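Local coordinates for protein glycoside Hydrolase Family 43_12 (PDB 7JVH) that probably hydrolyses glycosidic bonds in plant cell-wall polysaccharides such as xylan or arabinoxylan, as a gut-metagenome member of glycoside hydrolase family 43, at residues Tyr136-Glu141 and Ile172-Phe177; Asn166-Gly171 and Lys213-Pro218; Leu186-Ala191 and Lys205-Asp210. One frame throughout, in Å; residues are numbered along the deposited sequence.

After an earlier sheet, strands 65-69 to 98-102, the chain forms the sheet of strands 120-129 to 165-166, whose second strand carries Tyr136-Glu141. Contact 1 closes the loop from there to Ile172-Phe177, the entry to the next sheet. Before that loop is complete, Asn166-Gly171 begins contact 2, which reaches forward to Lys213-Pro218, so contacts 1 and 2 cross. Contact 3, a pairing of strands 184-190 and 203-210, opens after contact 1 has closed and is nested inside the loop of contact 2. Contacts 1 and 2 thus tie two successive blades of the family 43 beta-propeller together, while contact 3 lies within the later blade; a Tyr209 OH-Asp214 OD1 hydrogen bond links contacts 3 and 2.

Contact 1 of 3, residues Tyr136-Glu141 and Ile172-Phe177; sequences YMITTE and IDPSLF
Ile138 meets Pro174 and Leu176 in a buried apolar patch. Its CB lies on the side of strand 136-141 that faces 172-177, and CG2 branches over the backbone of the other segment, 3.6 Å from Pro174 O. CG1 stands anti to the backbone N (chi1 -169°) and passes obliquely across the proline ring, 3.7 Å from Pro174 CB. The extended chain carries CD1 into the notch between Pro174 CB (3.6 Å) and Leu176 CG (3.9 Å). Cutting this residue back to an alanine would probably open a gap between Pro174 and Leu176 and cost both a packing partner. Beside it, the Leu176 side chain crosses that of Tyr136 at about a right angle, its CD1 3.8 Å from Tyr136 CD2. At the other end, the Pro174 ring lies against the backbone of Thr139, and Thr140 OG1 approaches Ile172 CA at 3.5 Å, while its hydrogen bond goes to Asn149 OD1. No hydrogen bond joins the two segments: this is packing between neighbouring propeller blades. Strand 134-142 is held in its own sheet between strands 120-129 and 148-154, and strand 175-178 is an outermost strand of the next, with Ile138 also touching Leu167.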
# COMPACT_ATOMS: atom_id res chain seq x y z
N TYR A 136 5.71 -13.49 12.97
CA TYR A 136 5.16 -14.16 11.79
C TYR A 136 4.55 -13.11 10.87
O TYR A 136 3.73 -12.30 11.30
CB TYR A 136 4.07 -15.14 12.22
CG TYR A 136 4.57 -16.37 12.95
CD1 TYR A 136 4.71 -16.38 14.34
CD2 TYR A 136 4.87 -17.53 12.25
CE1 TYR A 136 5.17 -17.50 15.00
CE2 TYR A 136 5.32 -18.67 12.91
CZ TYR A 136 5.47 -18.65 14.29
OH TYR A 136 5.91 -19.77 14.95
N MSE A 137 4.97 -13.12 9.60
CA MSE A 137 4.30 -12.35 8.57
C MSE A 137 3.74 -13.33 7.54
O MSE A 137 4.51 -13.97 6.81
CB MSE A 137 5.28 -11.35 7.93
CG MSE A 137 4.61 -10.19 7.23
SE MSE A 137 3.70 -10.74 5.59
CE MSE A 137 1.87 -10.57 6.13
N ILE A 138 2.41 -13.45 7.50
CA ILE A 138 1.75 -14.41 6.62
C ILE A 138 0.85 -13.70 5.59
O ILE A 138 0.06 -12.83 5.93
CB ILE A 138 0.94 -15.45 7.44
CG1 ILE A 138 0.47 -16.59 6.55
CG2 ILE A 138 -0.25 -14.80 8.14
CD1 ILE A 138 -0.21 -17.71 7.33
N THR A 139 0.96 -14.12 4.33
CA THR A 139 0.27 -13.49 3.21
C THR A 139 0.10 -14.43 2.01
O THR A 139 0.55 -15.58 2.04
CB THR A 139 1.05 -12.23 2.78
OG1 THR A 139 0.29 -11.50 1.81
CG2 THR A 139 2.39 -12.58 2.20
N THR A 140 -0.56 -13.92 0.95
CA THR A 140 -0.65 -14.60 -0.34
C THR A 140 0.21 -13.83 -1.35
O THR A 140 0.06 -12.61 -1.52
CB THR A 140 -2.09 -14.65 -0.85
OG1 THR A 140 -2.97 -15.08 0.19
CG2 THR A 140 -2.23 -15.63 -1.99
N GLU A 141 1.12 -14.55 -1.99
CA GLU A 141 2.06 -13.98 -2.95
C GLU A 141 1.75 -14.55 -4.34
O GLU A 141 2.24 -15.60 -4.69
CB GLU A 141 3.51 -14.29 -2.52
CG GLU A 141 4.58 -13.96 -3.56
CD GLU A 141 5.98 -13.92 -2.99
OE1 GLU A 141 6.38 -12.85 -2.52
OE2 GLU A 141 6.68 -14.94 -3.00
N ILE A 172 -7.28 -16.48 -0.09
CA ILE A 172 -6.46 -15.35 0.37
C ILE A 172 -6.72 -15.00 1.83
O ILE A 172 -7.55 -15.62 2.50
CB ILE A 172 -6.75 -14.11 -0.50
CG1 ILE A 172 -8.21 -13.65 -0.33
CG2 ILE A 172 -6.43 -14.42 -1.97
CD1 ILE A 172 -8.56 -12.46 -1.18
N ASP A 173 -5.98 -14.00 2.31
CA ASP A 173 -6.12 -13.41 3.64
C ASP A 173 -5.84 -14.42 4.74
O ASP A 173 -6.64 -14.57 5.67
CB ASP A 173 -7.49 -12.75 3.80
CG ASP A 173 -7.69 -11.62 2.81
OD1 ASP A 173 -6.77 -11.37 1.98
OD2 ASP A 173 -8.77 -10.97 2.85
N PRO A 174 -4.69 -15.12 4.69
CA PRO A 174 -4.28 -15.99 5.80
C PRO A 174 -4.02 -15.20 7.08
O PRO A 174 -3.64 -14.03 7.03
CB PRO A 174 -2.97 -16.58 5.28
CG PRO A 174 -2.47 -15.60 4.27
CD PRO A 174 -3.70 -15.06 3.61
N SER A 175 -4.20 -15.85 8.23
CA SER A 175 -3.98 -15.23 9.53
C SER A 175 -3.88 -16.32 10.59
O SER A 175 -4.75 -17.18 10.69
CB SER A 175 -5.11 -14.25 9.84
OG SER A 175 -4.94 -13.56 11.03
N LEU A 176 -2.80 -16.29 11.37
CA LEU A 176 -2.53 -17.26 12.41
C LEU A 176 -3.06 -16.78 13.76
O LEU A 176 -3.21 -15.58 13.99
CB LEU A 176 -1.03 -17.50 12.53
CG LEU A 176 -0.31 -17.96 11.27
CD1 LEU A 176 1.18 -17.69 11.38
CD2 LEU A 176 -0.58 -19.43 11.02
N PHE A 177 -3.36 -17.75 14.64
CA PHE A 177 -3.75 -17.50 16.02
C PHE A 177 -3.14 -18.58 16.90
O PHE A 177 -3.21 -19.77 16.57
CB PHE A 177 -5.27 -17.50 16.16
CG PHE A 177 -5.75 -17.66 17.57
CD1 PHE A 177 -5.80 -16.57 18.43
CD2 PHE A 177 -6.14 -18.91 18.05
CE1 PHE A 177 -6.22 -16.73 19.74
CE2 PHE A 177 -6.56 -19.08 19.36
CZ PHE A 177 -6.61 -17.98 20.21

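Contact 2 of 3, residues Asn166-Gly171 and Lys213-Pro218; sequences NLHFGG and KDQIIP
Gln215 and His168 meet through the glutamine amide, which supplies the polar part of this contact. Gln215 OE1 accepts from His168 N at 2.9 Å, with an N-H...O angle of 158° and the donor somewhat out of the carbonyl plane. Ile216 N donates to the same Gln215 OE1 at 3.2 Å, a bond inside the second segment, so two backbone amides grip the oxygen. Gln215 NE2 gives a weak, bent bond to Asn166 O at 3.0 Å. The side chain leaves anti to the backbone N (chi1 -175°) and then bends at chi2, which brings the amide to 166-168, where NE2 reaches Asn166 O and OE1 reaches His168 N.

A face contact adds a second component. The amide lies over one face of the His168 imidazole, with Gln215 NE2 3.0 Å above the ring plane, over its centre, and the two planes only 20° apart.

One apolar contact lies beside them: Ile216 CG2 touches the Phe169 ring, 4.0 Å from Phe169 CD2. Separately, Leu167 CD2 comes 3.4 Å from Asp214 O. Phe169 also meets the rings of His188 and Trp207, while the Asp214 carboxylate forms a salt bridge with Lys153.

Asp214 and Gln215 both face Asp210 in a G1 beta bulge at the start of strand 215-226. The chemistry implies that one amide, probably held in its rotation by the two N-H donors and the imidazole face, joins the loop after strand 165-166 to the outermost strand of the next blade, beside the Phe169-Ile216 contact.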
# COMPACT_ATOMS: atom_id res chain seq x y z
N ASN A 166 6.17 -22.17 2.17
CA ASN A 166 4.99 -22.33 1.29
C ASN A 166 3.92 -23.10 2.05
O ASN A 166 4.19 -24.17 2.59
CB ASN A 166 5.36 -23.05 -0.01
CG ASN A 166 5.94 -22.11 -1.08
OD1 ASN A 166 5.44 -21.01 -1.26
ND2 ASN A 166 7.02 -22.52 -1.76
N LEU A 167 2.70 -22.54 2.10
CA LEU A 167 1.58 -23.15 2.80
C LEU A 167 0.56 -23.74 1.81
O LEU A 167 0.25 -23.14 0.78
CB LEU A 167 0.90 -22.13 3.71
CG LEU A 167 1.85 -21.34 4.61
CD1 LEU A 167 1.11 -20.20 5.28
CD2 LEU A 167 2.51 -22.24 5.65
N HIS A 168 0.03 -24.91 2.17
CA HIS A 168 -0.73 -25.77 1.25
C HIS A 168 -2.25 -25.61 1.39
O HIS A 168 -2.96 -26.57 1.72
CB HIS A 168 -0.33 -27.23 1.45
CG HIS A 168 1.13 -27.50 1.20
ND1 HIS A 168 1.79 -28.59 1.73
CD2 HIS A 168 2.04 -26.83 0.46
CE1 HIS A 168 3.05 -28.58 1.33
NE2 HIS A 168 3.23 -27.52 0.56
N PHE A 169 -2.74 -24.40 1.08
CA PHE A 169 -4.17 -24.13 1.00
C PHE A 169 -4.38 -22.98 0.03
O PHE A 169 -3.46 -22.19 -0.19
CB PHE A 169 -4.74 -23.81 2.38
CG PHE A 169 -4.06 -22.66 3.07
CD1 PHE A 169 -4.52 -21.36 2.91
CD2 PHE A 169 -2.96 -22.87 3.90
CE1 PHE A 169 -3.90 -20.29 3.55
CE2 PHE A 169 -2.34 -21.81 4.53
CZ PHE A 169 -2.81 -20.52 4.36
N GLY A 170 -5.57 -22.91 -0.56
CA GLY A 170 -5.93 -21.87 -1.51
C GLY A 170 -6.58 -20.67 -0.85
O GLY A 170 -6.62 -20.57 0.36
N GLY A 171 -7.11 -19.77 -1.67
CA GLY A 171 -7.77 -18.56 -1.22
C GLY A 171 -6.76 -17.53 -0.75
O GLY A 171 -5.53 -17.67 -0.96
N LYS A 213 6.77 -27.63 11.80
CA LYS A 213 6.85 -27.74 10.34
C LYS A 213 6.43 -26.47 9.58
O LYS A 213 6.71 -26.35 8.40
CB LYS A 213 6.02 -28.94 9.86
CG LYS A 213 6.78 -30.27 9.55
CD LYS A 213 7.69 -30.79 10.66
CE LYS A 213 9.05 -31.24 10.12
NZ LYS A 213 9.80 -30.07 9.55
N ASP A 214 5.76 -25.54 10.27
CA ASP A 214 5.20 -24.34 9.64
C ASP A 214 4.36 -24.72 8.43
O ASP A 214 4.65 -24.33 7.30
CB ASP A 214 6.31 -23.34 9.29
CG ASP A 214 6.88 -22.64 10.50
OD1 ASP A 214 6.12 -21.93 11.20
OD2 ASP A 214 8.08 -22.79 10.77
N GLN A 215 3.33 -25.52 8.69
CA GLN A 215 2.42 -26.05 7.69
C GLN A 215 1.12 -26.45 8.38
O GLN A 215 1.15 -26.87 9.55
CB GLN A 215 3.05 -27.26 6.98
CG GLN A 215 2.23 -27.81 5.82
CD GLN A 215 2.05 -26.81 4.71
OE1 GLN A 215 1.01 -26.12 4.64
NE2 GLN A 215 3.04 -26.71 3.82
N ILE A 216 -0.01 -26.31 7.68
CA ILE A 216 -1.30 -26.77 8.17
C ILE A 216 -1.29 -28.29 8.33
O ILE A 216 -0.53 -28.97 7.63
CB ILE A 216 -2.48 -26.29 7.27
CG1 ILE A 216 -2.30 -26.67 5.78
CG2 ILE A 216 -2.63 -24.78 7.37
CD1 ILE A 216 -2.51 -28.13 5.45
N ILE A 217 -2.09 -28.81 9.27
CA ILE A 217 -2.25 -30.24 9.45
C ILE A 217 -3.40 -30.72 8.56
O ILE A 217 -4.54 -30.29 8.74
CB ILE A 217 -2.51 -30.64 10.93
CG1 ILE A 217 -1.27 -30.36 11.79
CG2 ILE A 217 -2.84 -32.13 11.04
CD1 ILE A 217 -1.20 -28.95 12.33
N PRO A 218 -3.13 -31.60 7.57
CA PRO A 218 -4.19 -32.17 6.73
C PRO A 218 -5.29 -32.86 7.53
O PRO A 218 -5.00 -33.54 8.50
CB PRO A 218 -3.44 -33.17 5.85
CG PRO A 218 -2.03 -32.65 5.81
CD PRO A 218 -1.79 -32.06 7.17

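Contact 3 of 3, residues Leu186-Ala191 and Lys205-Asp210; sequences LVHNDA and KIWEYD
Leu186 and Tyr209 form the apolar centre, with Leu186 CD1 lying obliquely against the phenol ring, 3.9 Å from Tyr209 CD1. The leucine points to the same face of the sheet as Trp207, whose CD1 it reaches more loosely through CD2; Leu176 and Phe169 pack around it. On the other face Val187 pairs with Ile206 as a non-hydrogen-bonded antiparallel pair.

Two hydrogen-bonded pairs flank them. Leu186 N to Trp207 O and Trp207 N to Leu186 O are both 2.7 Å; His188 and Lys205 pair in the same way.

Farther out, the Trp207 indole meets the His188 imidazole rim to rim, with planes 21° apart. Trp207 NE1 donates to His188 NE2 at 3.1 Å, the bond lying close to both ring planes. His188 CG sits between the backbone N and carbonyl carbon (chi1 74°), which places the ring's NE2 edge toward the indole on the neighbouring strand. Lys205 runs beside this imidazole, then bends at chi3 to bring NZ to Asp190 OD2, a salt bridge of 2.8 Å in which NZ meets OD2 on its anti side, 34° out of the carboxylate plane.

As NE2 accepts the indole N-H hydrogen bond, His188 is likely to be neutral with its proton on ND1, which faces Asn189 O in a doubtfully short contact. The backbone ladder of this propeller blade is thus reinforced by a directed ring-to-ring bond and an ion pair.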
# COMPACT_ATOMS: atom_id res chain seq x y z
N LEU A 186 -4.86 -21.50 11.87
CA LEU A 186 -4.72 -20.64 10.72
C LEU A 186 -6.09 -20.51 10.10
O LEU A 186 -6.74 -21.51 9.82
CB LEU A 186 -3.75 -21.26 9.74
CG LEU A 186 -3.41 -20.43 8.49
CD1 LEU A 186 -2.09 -20.89 7.92
CD2 LEU A 186 -4.54 -20.47 7.45
N VAL A 187 -6.52 -19.26 9.89
CA VAL A 187 -7.80 -18.98 9.27
C VAL A 187 -7.55 -18.24 7.97
O VAL A 187 -6.57 -17.48 7.84
CB VAL A 187 -8.72 -18.19 10.22
CG1 VAL A 187 -8.23 -16.74 10.39
CG2 VAL A 187 -10.16 -18.30 9.75
N HIS A 188 -8.41 -18.47 6.98
CA HIS A 188 -8.29 -17.81 5.70
C HIS A 188 -9.61 -17.81 4.97
O HIS A 188 -10.55 -18.51 5.36
CB HIS A 188 -7.17 -18.46 4.87
CG HIS A 188 -7.53 -19.80 4.30
ND1 HIS A 188 -7.94 -19.98 3.00
CD2 HIS A 188 -7.51 -21.04 4.86
CE1 HIS A 188 -8.17 -21.26 2.78
NE2 HIS A 188 -7.92 -21.93 3.89
N ASN A 189 -9.68 -16.96 3.93
CA ASN A 189 -10.79 -16.93 2.99
C ASN A 189 -10.57 -18.05 1.97
O ASN A 189 -9.43 -18.40 1.68
CB ASN A 189 -10.89 -15.52 2.35
CG ASN A 189 -11.48 -15.51 0.95
OD1 ASN A 189 -10.86 -16.00 0.00
ND2 ASN A 189 -12.66 -14.90 0.79
N ASP A 190 -11.66 -18.63 1.48
CA ASP A 190 -11.61 -19.67 0.46
C ASP A 190 -12.87 -19.62 -0.40
O ASP A 190 -13.80 -18.88 -0.10
CB ASP A 190 -11.46 -21.07 1.10
CG ASP A 190 -10.73 -22.08 0.19
OD1 ASP A 190 -10.48 -21.77 -1.01
OD2 ASP A 190 -10.41 -23.18 0.67
N ALA A 191 -12.87 -20.39 -1.49
CA ALA A 191 -14.05 -20.54 -2.34
C ALA A 191 -14.85 -21.73 -1.84
O ALA A 191 -14.26 -22.68 -1.33
CB ALA A 191 -13.65 -20.71 -3.80
N LYS A 205 -12.34 -20.42 6.46
CA LYS A 205 -11.88 -21.75 6.75
C LYS A 205 -10.79 -21.66 7.79
O LYS A 205 -9.96 -20.78 7.73
CB LYS A 205 -11.32 -22.38 5.47
CG LYS A 205 -10.98 -23.86 5.61
CD LYS A 205 -10.72 -24.52 4.26
CE LYS A 205 -12.01 -24.64 3.45
NZ LYS A 205 -11.76 -25.16 2.09
N ILE A 206 -10.80 -22.61 8.73
CA ILE A 206 -9.77 -22.70 9.77
C ILE A 206 -9.03 -24.03 9.68
O ILE A 206 -9.61 -25.04 9.27
CB ILE A 206 -10.37 -22.48 11.17
CG1 ILE A 206 -9.26 -22.30 12.21
CG2 ILE A 206 -11.30 -23.63 11.57
CD1 ILE A 206 -9.79 -21.79 13.55
N TRP A 207 -7.74 -24.00 10.03
CA TRP A 207 -6.86 -25.17 10.05
C TRP A 207 -6.07 -25.13 11.35
O TRP A 207 -5.71 -24.06 11.81
CB TRP A 207 -5.81 -25.08 8.94
CG TRP A 207 -6.32 -25.10 7.55
CD1 TRP A 207 -6.82 -24.06 6.84
CD2 TRP A 207 -6.30 -26.22 6.65
NE1 TRP A 207 -7.14 -24.45 5.57
CE2 TRP A 207 -6.85 -25.78 5.43
CE3 TRP A 207 -5.91 -27.56 6.77
CZ2 TRP A 207 -7.00 -26.63 4.32
CZ3 TRP A 207 -6.06 -28.40 5.67
CH2 TRP A 207 -6.62 -27.93 4.47
N GLU A 208 -5.79 -26.31 11.90
CA GLU A 208 -4.76 -26.45 12.93
C GLU A 208 -3.42 -26.27 12.23
O GLU A 208 -3.25 -26.67 11.08
CB GLU A 208 -4.85 -27.82 13.62
CG GLU A 208 -4.08 -27.91 14.93
CD GLU A 208 -4.36 -29.21 15.70
OE1 GLU A 208 -5.44 -29.81 15.49
OE2 GLU A 208 -3.51 -29.64 16.52
N TYR A 209 -2.46 -25.67 12.94
CA TYR A 209 -1.16 -25.31 12.38
C TYR A 209 -0.07 -26.00 13.17
O TYR A 209 -0.13 -26.08 14.40
CB TYR A 209 -0.99 -23.78 12.42
CG TYR A 209 0.24 -23.20 11.73
CD1 TYR A 209 0.23 -22.90 10.36
CD2 TYR A 209 1.40 -22.90 12.45
CE1 TYR A 209 1.35 -22.34 9.74
CE2 TYR A 209 2.51 -22.34 11.84
CZ TYR A 209 2.49 -22.07 10.48
OH TYR A 209 3.61 -21.51 9.87
N ASP A 210 0.93 -26.53 12.45
CA ASP A 210 2.05 -27.22 13.03
C ASP A 210 3.22 -26.24 13.13
O ASP A 210 3.76 -25.82 12.11
CB ASP A 210 2.43 -28.43 12.16
CG ASP A 210 3.52 -29.28 12.79
OD1 ASP A 210 4.51 -28.71 13.32
OD2 ASP A 210 3.40 -30.52 12.77